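Local structure of Xyn30D (4QB6) at residues Glu41-Val52 with Thr61-Ala70; Thr101-Gly110 with Asn142-Gly153. The protein probably cleaves xylan as a family 30 glycoside hydrolase, through a longer chain whose CBM35 module, the part described here, binds calcium and glucuronic acid. All blocks are in the same frame, centred on the assembly; numbering follows the deposited sequence.

Contact 1: Glu41-Val52 with Thr61-Ala70; sequences EAETGTTLTDAV and TGSGYVNFNA. With CA (calcium ion), chain D; CA (calcium ion), chain C; GCU (alpha-D-glucopyranuronic acid), chain B.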
loop_
_atom_site.group_PDB
_atom_site.type_symbol
_atom_site.label_atom_id
_atom_site.label_comp_id
_atom_site.label_asym_id
_atom_site.label_seq_id
_atom_site.Cartn_x
_atom_site.Cartn_y
_atom_site.Cartn_z
ATOM N N GLU A 41 -4.138 5.416 -6.476
ATOM C CA GLU A 41 -4.843 5.642 -5.215
ATOM C C GLU A 41 -5.198 4.336 -4.512
ATOM O O GLU A 41 -5.558 3.350 -5.126
ATOM C CB GLU A 41 -6.136 6.411 -5.454
ATOM C CG GLU A 41 -5.961 7.856 -5.894
ATOM C CD GLU A 41 -5.135 8.711 -4.931
ATOM O OE1 GLU A 41 -4.983 8.308 -3.746
ATOM O OE2 GLU A 41 -4.608 9.784 -5.327
ATOM N N ALA A 42 -5.127 4.329 -3.194
ATOM C CA ALA A 42 -5.536 3.119 -2.457
ATOM C C ALA A 42 -7.033 2.912 -2.472
ATOM O O ALA A 42 -7.493 1.780 -2.375
ATOM C CB ALA A 42 -5.032 3.223 -1.029
ATOM N N GLU A 43 -7.783 4.002 -2.585
ATOM C CA GLU A 43 -9.217 3.999 -2.374
ATOM C C GLU A 43 -10.026 3.710 -3.620
ATOM O O GLU A 43 -11.233 3.435 -3.473
ATOM C CB GLU A 43 -9.683 5.329 -1.767
ATOM C CG GLU A 43 -9.457 6.557 -2.629
ATOM C CD GLU A 43 -8.115 7.219 -2.431
ATOM O OE1 GLU A 43 -7.957 8.374 -2.819
ATOM O OE2 GLU A 43 -7.152 6.585 -1.895
ATOM N N THR A 44 -9.432 3.773 -4.798
ATOM C CA THR A 44 -10.160 3.510 -6.055
ATOM C C THR A 44 -9.206 2.687 -6.961
ATOM O O THR A 44 -8.008 2.867 -6.885
ATOM C CB THR A 44 -10.609 4.857 -6.686
ATOM O OG1 THR A 44 -9.478 5.737 -6.804
ATOM C CG2 THR A 44 -11.687 5.540 -5.847
ATOM N N GLY A 45 -9.735 1.764 -7.792
ATOM C CA GLY A 45 -8.932 0.793 -8.587
ATOM C C GLY A 45 -8.421 -0.416 -7.780
ATOM O O GLY A 45 -7.480 -1.173 -8.194
ATOM N N THR A 46 -9.084 -0.608 -6.622
ATOM C CA THR A 46 -8.677 -1.607 -5.684
ATOM C C THR A 46 -9.860 -2.438 -5.190
ATOM O O THR A 46 -11.037 -2.009 -5.239
ATOM C CB THR A 46 -8.001 -0.965 -4.447
ATOM O OG1 THR A 46 -8.915 -0.038 -3.845
ATOM C CG2 THR A 46 -6.717 -0.268 -4.812
ATOM N N THR A 47 -9.516 -3.611 -4.710
ATOM C CA THR A 47 -10.460 -4.463 -3.980
ATOM C C THR A 47 -10.035 -4.450 -2.518
ATOM O O THR A 47 -8.846 -4.686 -2.205
ATOM C CB THR A 47 -10.411 -5.885 -4.539
ATOM O OG1 THR A 47 -10.784 -5.839 -5.925
ATOM C CG2 THR A 47 -11.330 -6.808 -3.766
ATOM N N LEU A 48 -10.965 -4.182 -1.638
ATOM C CA LEU A 48 -10.718 -4.077 -0.205
ATOM C C LEU A 48 -11.286 -5.253 0.525
ATOM O O LEU A 48 -12.411 -5.705 0.182
ATOM C CB LEU A 48 -11.348 -2.795 0.336
ATOM C CG LEU A 48 -10.908 -1.512 -0.367
ATOM C CD1 LEU A 48 -11.522 -0.290 0.280
ATOM C CD2 LEU A 48 -9.374 -1.394 -0.335
ATOM N N THR A 49 -10.572 -5.759 1.509
ATOM C CA THR A 49 -11.044 -6.852 2.372
ATOM C C THR A 49 -10.929 -6.389 3.801
ATOM O O THR A 49 -9.838 -6.082 4.278
ATOM C CB THR A 49 -10.203 -8.114 2.165
ATOM O OG1 THR A 49 -10.252 -8.486 0.782
ATOM C CG2 THR A 49 -10.748 -9.279 2.993
ATOM N N ASP A 50 -12.056 -6.297 4.505
ATOM C CA ASP A 50 -12.064 -5.802 5.881
ATOM C C ASP A 50 -11.272 -4.487 6.008
ATOM O O ASP A 50 -10.481 -4.304 6.934
ATOM C CB ASP A 50 -11.545 -6.857 6.871
ATOM C CG ASP A 50 -12.532 -7.999 7.069
ATOM O OD1 ASP A 50 -13.715 -7.734 7.376
ATOM O OD2 ASP A 50 -12.089 -9.155 6.983
ATOM N N ALA A 51 -11.580 -3.581 5.098
ATOM C CA ALA A 51 -10.908 -2.268 5.012
ATOM C C ALA A 51 -11.888 -1.342 4.355
ATOM O O ALA A 51 -12.675 -1.804 3.510
ATOM C CB ALA A 51 -9.623 -2.358 4.208
ATOM N N VAL A 52 -11.852 -0.070 4.705
ATOM C CA VAL A 52 -12.837 0.894 4.252
ATOM C C VAL A 52 -12.183 2.191 3.820
ATOM O O VAL A 52 -11.110 2.554 4.299
ATOM C CB VAL A 52 -13.887 1.186 5.347
ATOM C CG1 VAL A 52 -14.702 -0.071 5.672
ATOM C CG2 VAL A 52 -13.264 1.749 6.599
ATOM N N THR A 61 -4.308 12.227 -0.792
ATOM C CA THR A 61 -4.331 12.496 -2.227
ATOM C C THR A 61 -5.604 11.803 -2.731
ATOM O O THR A 61 -6.074 10.820 -2.138
ATOM C CB THR A 61 -3.063 11.895 -2.906
ATOM O OG1 THR A 61 -1.872 12.546 -2.446
ATOM C CG2 THR A 61 -3.075 12.012 -4.395
ATOM N N GLY A 62 -6.188 12.284 -3.823
ATOM C CA GLY A 62 -7.392 11.680 -4.343
ATOM C C GLY A 62 -8.603 11.912 -3.489
ATOM O O GLY A 62 -8.708 12.932 -2.824
ATOM N N SER A 63 -9.507 10.957 -3.450
ATOM C CA SER A 63 -10.756 11.120 -2.741
ATOM C C SER A 63 -10.755 10.635 -1.302
ATOM O O SER A 63 -11.734 10.799 -0.588
ATOM C CB SER A 63 -11.881 10.431 -3.506
ATOM O OG SER A 63 -11.611 9.054 -3.636
ATOM N N GLY A 64 -9.655 10.016 -0.853
ATOM C CA GLY A 64 -9.576 9.553 0.514
ATOM C C GLY A 64 -8.357 8.695 0.740
ATOM O O GLY A 64 -7.358 8.855 0.078
ATOM N N TYR A 65 -8.489 7.800 1.716
ATOM C CA TYR A 65 -7.449 6.830 2.038
ATOM C C TYR A 65 -8.145 5.592 2.528
ATOM O O TYR A 65 -9.361 5.593 2.768
ATOM C CB TYR A 65 -6.450 7.381 3.078
ATOM C CG TYR A 65 -7.101 7.828 4.352
ATOM C CD1 TYR A 65 -7.357 6.944 5.381
ATOM C CD2 TYR A 65 -7.475 9.157 4.543
ATOM C CE1 TYR A 65 -7.994 7.338 6.531
ATOM C CE2 TYR A 65 -8.097 9.576 5.694
ATOM C CZ TYR A 65 -8.351 8.660 6.697
ATOM O OH TYR A 65 -8.996 9.103 7.836
ATOM N N VAL A 66 -7.379 4.520 2.694
ATOM C CA VAL A 66 -7.964 3.252 3.177
ATOM C C VAL A 66 -7.548 3.015 4.617
ATOM O O VAL A 66 -6.356 3.130 4.960
ATOM C CB VAL A 66 -7.557 2.089 2.285
ATOM C CG1 VAL A 66 -8.009 0.771 2.897
ATOM C CG2 VAL A 66 -8.136 2.280 0.899
ATOM N N ASN A 67 -8.518 2.650 5.442
ATOM C CA ASN A 67 -8.311 2.268 6.798
ATOM C C ASN A 67 -8.476 0.758 6.901
ATOM O O ASN A 67 -9.558 0.229 6.606
ATOM C CB ASN A 67 -9.352 3.008 7.651
ATOM C CG ASN A 67 -9.243 2.681 9.095
ATOM O OD1 ASN A 67 -8.477 1.824 9.477
ATOM N ND2 ASN A 67 -10.033 3.342 9.928
ATOM N N PHE A 68 -7.412 0.027 7.233
ATOM C CA PHE A 68 -7.529 -1.418 7.514
ATOM C C PHE A 68 -8.291 -1.600 8.801
ATOM O O PHE A 68 -7.979 -0.971 9.777
ATOM C CB PHE A 68 -6.144 -2.061 7.679
ATOM C CG PHE A 68 -5.233 -2.009 6.467
ATOM C CD1 PHE A 68 -5.220 -3.049 5.533
ATOM C CD2 PHE A 68 -4.319 -0.963 6.307
ATOM C CE1 PHE A 68 -4.319 -3.036 4.504
ATOM C CE2 PHE A 68 -3.433 -0.975 5.244
ATOM C CZ PHE A 68 -3.447 -1.994 4.338
ATOM N N ASN A 69 -9.263 -2.499 8.829
ATOM C CA ASN A 69 -10.002 -2.685 10.085
ATOM C C ASN A 69 -9.616 -3.856 10.929
ATOM O O ASN A 69 -9.776 -3.803 12.161
ATOM C CB ASN A 69 -11.485 -2.748 9.818
ATOM C CG ASN A 69 -12.017 -1.440 9.300
ATOM O OD1 ASN A 69 -12.609 -1.403 8.245
ATOM N ND2 ASN A 69 -11.712 -0.350 10.002
ATOM N N ALA A 70 -9.092 -4.900 10.333
ATOM C CA ALA A 70 -8.780 -6.135 11.067
ATOM C C ALA A 70 -7.302 -6.250 11.334
ATOM O O ALA A 70 -6.450 -5.932 10.470
ATOM C CB ALA A 70 -9.258 -7.354 10.314
HETATM CA CA CA D . -5.743 8.543 -1.632
HETATM CA CA CA C . -7.148 0.808 11.139
HETATM C C1 GCU B . -8.099 5.354 14.847
HETATM C C2 GCU B . -8.081 6.168 13.579
HETATM C C3 GCU B . -8.105 5.294 12.345
HETATM C C4 GCU B . -6.956 4.205 12.451
HETATM C C5 GCU B . -7.157 3.426 13.736
HETATM C C6 GCU B . -6.142 2.380 13.943
HETATM O O2 GCU B . -9.150 7.148 13.604
HETATM O O3 GCU B . -7.928 6.000 11.121
HETATM O O4 GCU B . -7.113 3.283 11.352
HETATM O O5 GCU B . -7.059 4.380 14.773
HETATM O O6A GCU B . -5.988 1.517 13.066
HETATM O O6B GCU B . -5.470 2.372 14.967
HETATM O O HOH W 1 -9.533 8.686 -5.710
HETATM O O HOH W 2 -5.545 1.408 9.374
HETATM O O HOH W 3 -9.268 0.904 12.278
#
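Glu-43 reaches from 41-52 into the turn at Thr-61 to Gly-64, and its side chain illustrates how a calcium ion ties two loops together. Its CB lies near Val-66 CG2, a methyl that also packs on Ala-42 CB at 3.8 Å. Set between the backbone N and the carbonyl carbon (chi1 63°), CG meets Ser-63 OG at 3.4 Å. A bend at chi2 presents both carboxylate oxygens to the metal, OE1 at 2.5 Å and OE2 at 2.4 Å from the calcium. OE1 also accepts a weak hydrogen bond from Gly-64 N. Glu-41 OE1 and the carbonyl oxygens of Thr-61 and Gly-64 bind the same ion, and Asp-157 completes the protein ligands.

Val-52 and Asn-67 form an antiparallel hydrogen-bonded pair: Asn-67 N gives a nearly straight bond to Val-52 O (2.8 Å, 174°), and Val-52 N answers to Asn-67 O. Asn-67 ND2 is hydrogen-bonded to Glu-54 OE1, while Asn-67 OD1 and Phe-68 O bind a second calcium ion, which also holds O4 and O6A of the glucuronic acid. This is a beta hairpin between two metal sites, one purely protein-bound and one in the sugar pocket of a CBM35 module.

Contact 2: Thr101-Gly110 with Asn142-Gly153; sequences TRNLDIYVNG and NTLRIVTTGTEG. With CA (calcium ion), chain C; GCU (alpha-D-glucopyranuronic acid), chain B.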
loop_
_atom_site.group_PDB
_atom_site.type_symbol
_atom_site.label_atom_id
_atom_site.label_comp_id
_atom_site.label_asym_id
_atom_site.label_seq_id
_atom_site.Cartn_x
_atom_site.Cartn_y
_atom_site.Cartn_z
ATOM N N THR A 101 4.802 0.283 15.112
ATOM C CA THR A 101 5.132 -0.307 13.831
ATOM C C THR A 101 4.079 -1.325 13.510
ATOM O O THR A 101 3.700 -2.113 14.361
ATOM C CB THR A 101 6.510 -0.959 13.854
ATOM O OG1 THR A 101 7.472 0.090 14.064
ATOM C CG2 THR A 101 6.831 -1.683 12.565
ATOM N N ARG A 102 3.601 -1.337 12.265
ATOM C CA ARG A 102 2.620 -2.311 11.804
ATOM C C ARG A 102 3.169 -3.004 10.596
ATOM O O ARG A 102 3.762 -2.349 9.721
ATOM C CB ARG A 102 1.277 -1.657 11.533
ATOM C CG ARG A 102 0.689 -0.980 12.763
ATOM C CD ARG A 102 -0.699 -0.424 12.557
ATOM N NE ARG A 102 -1.222 0.139 13.789
ATOM C CZ ARG A 102 -2.451 0.611 13.932
ATOM N NH1 ARG A 102 -3.297 0.599 12.940
ATOM N NH2 ARG A 102 -2.868 1.085 15.100
ATOM N N ASN A 103 2.994 -4.314 10.531
ATOM C CA ASN A 103 3.614 -5.134 9.487
ATOM C C ASN A 103 2.604 -5.592 8.475
ATOM O O ASN A 103 1.458 -5.875 8.814
ATOM C CB ASN A 103 4.321 -6.332 10.115
ATOM C CG ASN A 103 5.123 -5.948 11.335
ATOM O OD1 ASN A 103 4.878 -6.476 12.425
ATOM N ND2 ASN A 103 6.056 -5.015 11.194
ATOM N N LEU A 104 3.016 -5.638 7.219
ATOM C CA LEU A 104 2.136 -6.128 6.147
ATOM C C LEU A 104 2.818 -7.184 5.316
ATOM O O LEU A 104 4.004 -7.022 4.963
ATOM C CB LEU A 104 1.669 -5.009 5.202
ATOM C CG LEU A 104 0.986 -3.794 5.806
ATOM C CD1 LEU A 104 0.635 -2.772 4.749
ATOM C CD2 LEU A 104 -0.295 -4.188 6.525
ATOM N N ASP A 105 2.104 -8.226 4.930
ATOM C CA ASP A 105 2.576 -9.128 3.874
ATOM C C ASP A 105 2.303 -8.453 2.545
ATOM O O ASP A 105 1.280 -7.801 2.364
ATOM C CB ASP A 105 1.833 -10.470 3.934
ATOM C CG ASP A 105 2.340 -11.426 4.985
ATOM O OD1 ASP A 105 3.406 -11.235 5.575
ATOM O OD2 ASP A 105 1.617 -12.447 5.160
ATOM N N ILE A 106 3.201 -8.638 1.592
ATOM C CA ILE A 106 3.094 -8.023 0.266
ATOM C C ILE A 106 3.179 -9.104 -0.791
ATOM O O ILE A 106 4.129 -9.905 -0.802
ATOM C CB ILE A 106 4.162 -6.926 0.070
ATOM C CG1 ILE A 106 4.061 -5.953 1.278
ATOM C CG2 ILE A 106 4.021 -6.270 -1.296
ATOM C CD1 ILE A 106 4.626 -4.577 1.139
ATOM N N TYR A 107 2.174 -9.145 -1.655
ATOM C CA TYR A 107 2.027 -10.103 -2.744
ATOM C C TYR A 107 2.119 -9.355 -4.045
ATOM O O TYR A 107 1.610 -8.250 -4.165
ATOM C CB TYR A 107 0.655 -10.789 -2.677
ATOM C CG TYR A 107 0.377 -11.652 -1.463
ATOM C CD1 TYR A 107 0.120 -11.084 -0.211
ATOM C CD2 TYR A 107 0.332 -13.033 -1.571
ATOM C CE1 TYR A 107 -0.150 -11.876 0.900
ATOM C CE2 TYR A 107 0.068 -13.819 -0.461
ATOM C CZ TYR A 107 -0.160 -13.212 0.756
ATOM O OH TYR A 107 -0.452 -13.987 1.879
ATOM N N VAL A 108 2.825 -9.948 -5.000
ATOM C CA VAL A 108 2.881 -9.439 -6.354
ATOM C C VAL A 108 2.429 -10.553 -7.293
ATOM O O VAL A 108 2.932 -11.689 -7.233
ATOM C CB VAL A 108 4.281 -8.935 -6.740
ATOM C CG1 VAL A 108 4.382 -8.659 -8.240
ATOM C CG2 VAL A 108 4.645 -7.707 -5.910
ATOM N N ASN A 109 1.413 -10.264 -8.104
ATOM C CA ASN A 109 0.854 -11.259 -9.038
ATOM C C ASN A 109 0.485 -12.557 -8.337
ATOM O O ASN A 109 0.698 -13.675 -8.868
ATOM C CB ASN A 109 1.802 -11.497 -10.234
ATOM C CG ASN A 109 2.036 -10.237 -11.041
ATOM O OD1 ASN A 109 3.182 -9.859 -11.422
ATOM N ND2 ASN A 109 0.986 -9.551 -11.278
ATOM N N GLY A 110 -0.074 -12.440 -7.133
ATOM C CA GLY A 110 -0.583 -13.582 -6.396
ATOM C C GLY A 110 0.403 -14.339 -5.556
ATOM O O GLY A 110 0.006 -15.298 -4.876
ATOM N N ASN A 142 -0.145 -5.876 -13.791
ATOM C CA ASN A 142 0.205 -6.673 -12.628
ATOM C C ASN A 142 -0.786 -6.395 -11.492
ATOM O O ASN A 142 -1.493 -5.404 -11.494
ATOM C CB ASN A 142 1.573 -6.253 -12.055
ATOM C CG ASN A 142 2.735 -6.433 -13.016
ATOM O OD1 ASN A 142 2.838 -5.722 -14.047
ATOM N ND2 ASN A 142 3.631 -7.296 -12.668
ATOM N N THR A 143 -0.781 -7.303 -10.519
ATOM C CA THR A 143 -1.507 -7.081 -9.263
ATOM C C THR A 143 -0.516 -6.944 -8.110
ATOM O O THR A 143 0.602 -7.500 -8.133
ATOM C CB THR A 143 -2.504 -8.190 -8.950
ATOM O OG1 THR A 143 -1.816 -9.379 -8.667
ATOM C CG2 THR A 143 -3.463 -8.423 -10.096
ATOM N N LEU A 144 -0.923 -6.209 -7.084
ATOM C CA LEU A 144 -0.133 -6.094 -5.854
ATOM C C LEU A 144 -1.115 -6.002 -4.716
ATOM O O LEU A 144 -2.014 -5.147 -4.737
ATOM C CB LEU A 144 0.747 -4.852 -5.915
ATOM C CG LEU A 144 1.771 -4.629 -4.813
ATOM C CD1 LEU A 144 2.972 -3.835 -5.309
ATOM C CD2 LEU A 144 1.133 -3.918 -3.632
ATOM N N ARG A 145 -0.948 -6.880 -3.723
ATOM C CA ARG A 145 -1.827 -6.896 -2.573
ATOM C C ARG A 145 -0.989 -6.737 -1.304
ATOM O O ARG A 145 0.149 -7.224 -1.190
ATOM C CB ARG A 145 -2.666 -8.184 -2.525
ATOM C CG ARG A 145 -3.706 -8.158 -1.417
ATOM C CD ARG A 145 -4.710 -9.258 -1.573
ATOM N NE ARG A 145 -3.946 -10.473 -1.529
ATOM C CZ ARG A 145 -4.069 -11.465 -0.659
ATOM N NH1 ARG A 145 -4.982 -11.435 0.299
ATOM N NH2 ARG A 145 -3.268 -12.510 -0.787
ATOM N N ILE A 146 -1.542 -5.993 -0.365
ATOM C CA ILE A 146 -0.940 -5.827 0.965
ATOM C C ILE A 146 -1.952 -6.243 2.024
ATOM O O ILE A 146 -3.130 -5.908 1.910
ATOM C CB ILE A 146 -0.423 -4.406 1.133
ATOM C CG1 ILE A 146 -1.526 -3.337 1.170
ATOM C CG2 ILE A 146 0.571 -4.099 0.034
ATOM C CD1 ILE A 146 -0.991 -1.930 1.305
ATOM N N VAL A 147 -1.475 -6.984 3.017
ATOM C CA VAL A 147 -2.358 -7.723 3.916
ATOM C C VAL A 147 -1.863 -7.585 5.336
ATOM O O VAL A 147 -0.682 -7.778 5.615
ATOM C CB VAL A 147 -2.410 -9.207 3.530
ATOM C CG1 VAL A 147 -3.525 -9.907 4.293
ATOM C CG2 VAL A 147 -2.642 -9.411 2.035
ATOM N N THR A 148 -2.777 -7.338 6.279
ATOM C CA THR A 148 -2.415 -7.314 7.692
ATOM C C THR A 148 -2.190 -8.747 8.206
ATOM O O THR A 148 -2.723 -9.700 7.649
ATOM C CB THR A 148 -3.446 -6.539 8.537
ATOM O OG1 THR A 148 -4.677 -7.256 8.550
ATOM C CG2 THR A 148 -3.648 -5.160 8.036
ATOM N N THR A 149 -1.342 -8.853 9.228
ATOM C CA THR A 149 -0.797 -10.139 9.675
ATOM C C THR A 149 -0.788 -10.268 11.179
ATOM O O THR A 149 -0.166 -11.191 11.712
ATOM C CB THR A 149 0.654 -10.314 9.172
ATOM O OG1 THR A 149 1.460 -9.317 9.757
ATOM C CG2 THR A 149 0.763 -10.230 7.634
ATOM N N GLY A 150 -1.410 -9.350 11.896
ATOM C CA GLY A 150 -1.485 -9.421 13.353
ATOM C C GLY A 150 -1.303 -8.113 14.057
ATOM O O GLY A 150 -1.614 -8.007 15.243
ATOM N N THR A 151 -0.838 -7.071 13.362
ATOM C CA THR A 151 -0.631 -5.763 13.947
ATOM C C THR A 151 -1.492 -4.672 13.282
ATOM O O THR A 151 -1.283 -3.491 13.509
ATOM C CB THR A 151 0.863 -5.363 13.955
ATOM O OG1 THR A 151 1.454 -5.614 12.671
ATOM C CG2 THR A 151 1.615 -6.165 15.018
ATOM N N GLU A 152 -2.511 -5.073 12.537
ATOM C CA GLU A 152 -3.377 -4.117 11.825
ATOM C C GLU A 152 -2.507 -3.390 10.781
ATOM O O GLU A 152 -1.478 -3.923 10.345
ATOM C CB GLU A 152 -4.148 -3.214 12.813
ATOM C CG GLU A 152 -5.629 -3.050 12.509
ATOM C CD GLU A 152 -6.061 -1.662 12.089
ATOM O OE1 GLU A 152 -5.364 -1.015 11.272
ATOM O OE2 GLU A 152 -7.129 -1.185 12.534
ATOM N N GLY A 153 -2.937 -2.233 10.314
ATOM C CA GLY A 153 -2.177 -1.579 9.244
ATOM C C GLY A 153 -2.145 -0.094 9.372
ATOM O O GLY A 153 -2.964 0.504 10.048
HETATM CA CA CA C . -7.148 0.808 11.139
HETATM C C1 GCU B . -8.099 5.354 14.847
HETATM C C2 GCU B . -8.081 6.168 13.579
HETATM C C3 GCU B . -8.105 5.294 12.345
HETATM C C4 GCU B . -6.956 4.205 12.451
HETATM C C5 GCU B . -7.157 3.426 13.736
HETATM C C6 GCU B . -6.142 2.380 13.943
HETATM O O2 GCU B . -9.150 7.148 13.604
HETATM O O3 GCU B . -7.928 6.000 11.121
HETATM O O4 GCU B . -7.113 3.283 11.352
HETATM O O5 GCU B . -7.059 4.380 14.773
HETATM O O6A GCU B . -5.988 1.517 13.066
HETATM O O6B GCU B . -5.470 2.372 14.967
HETATM O O HOH W 4 -0.465 -6.481 10.494
HETATM O O HOH W 5 2.119 -8.217 12.239
HETATM O O HOH W 6 -1.141 -9.840 -5.804
HETATM O O HOH W 2 -5.545 1.408 9.374
HETATM O O HOH W 3 -9.268 0.904 12.278
#
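Thr-143 O accepts a bond from Asn-109 N (2.9 Å), while a water joins Thr-143 OG1 to Gly-110 N. Leu-144 follows, turned to the same face of the sheet as Leu-104, Ile-106 and Val-108.

Arg-145, on the other face, illustrates a cation-pi contact between cross-strand neighbours. Its CG is anti to the backbone N (chi1 -174°), and a bend at chi3 brings NH2 over the centre of the Tyr-107 ring, 3.4 Å above its plane; guanidinium and ring are inclined by 41°. Arg-145 and Tyr-107 also exchange a pair of backbone hydrogen bonds. Ile-146 returns to the face of Leu-144; there its CD1 meets Leu-104 CD1 at 3.9 Å, and its CG2 packs on Ile-106 CG1. Val-147 CG2 touches Tyr-107 CE1 at 3.7 Å, and Thr-149 CG2 lies against the carboxylate of Asp-105, whose OD1 accepts a bond from Asn-116 N and whose OD2 forms a salt bridge with Lys-112.

Beyond the strand, Thr-151 OG1 receives an almost straight bond from Asn-103 N (174°). Glu-152 binds calcium through both carboxylate oxygens, and the anti lone pair of OE1 takes Gly-153 N, fixing the group. Arg-102, extended from CG to NE, gives NH1 to Gly-153 O (2.9 Å) from above the carbonyl plane and also to glucuronic acid O6A (2.8 Å), while NH2 serves O6B (2.9 Å). A two-pronged grip on the sugar carboxylate results.

In the five-stranded antiparallel sheet, 102-108 and 140-149 are adjacent. Strand 111-119 flanks the former at the sheet edge, strand 72-83 flanks the latter, and Phe-68 packs on Ile-146.

A binding site assembled from separate parts of a beta fold is well exemplified here. Contacts 1 and 2, whose centres lie about 13 Å apart, share one calcium ion: 61-70 supplies Asn-67 OD1 and Phe-68 O, and 142-153 supplies Glu-152. Phe-68 O and Glu-152 OE2 stand 2.9 Å apart as fellow ligands of that metal. Farther from the metal, Ala-70 O and Thr-148 OG1 form a probable hydrogen bond at 2.9 Å, and Phe-68 CD1 packs on Thr-148 CG2 at 3.6 Å. The glucuronic acid bridges the two contacts, with Tyr-57 and Asn-155 adding further hydrogen bonds. The other calcium ion belongs to contact 1 and lies about 15 Å from the shared one, centre to centre.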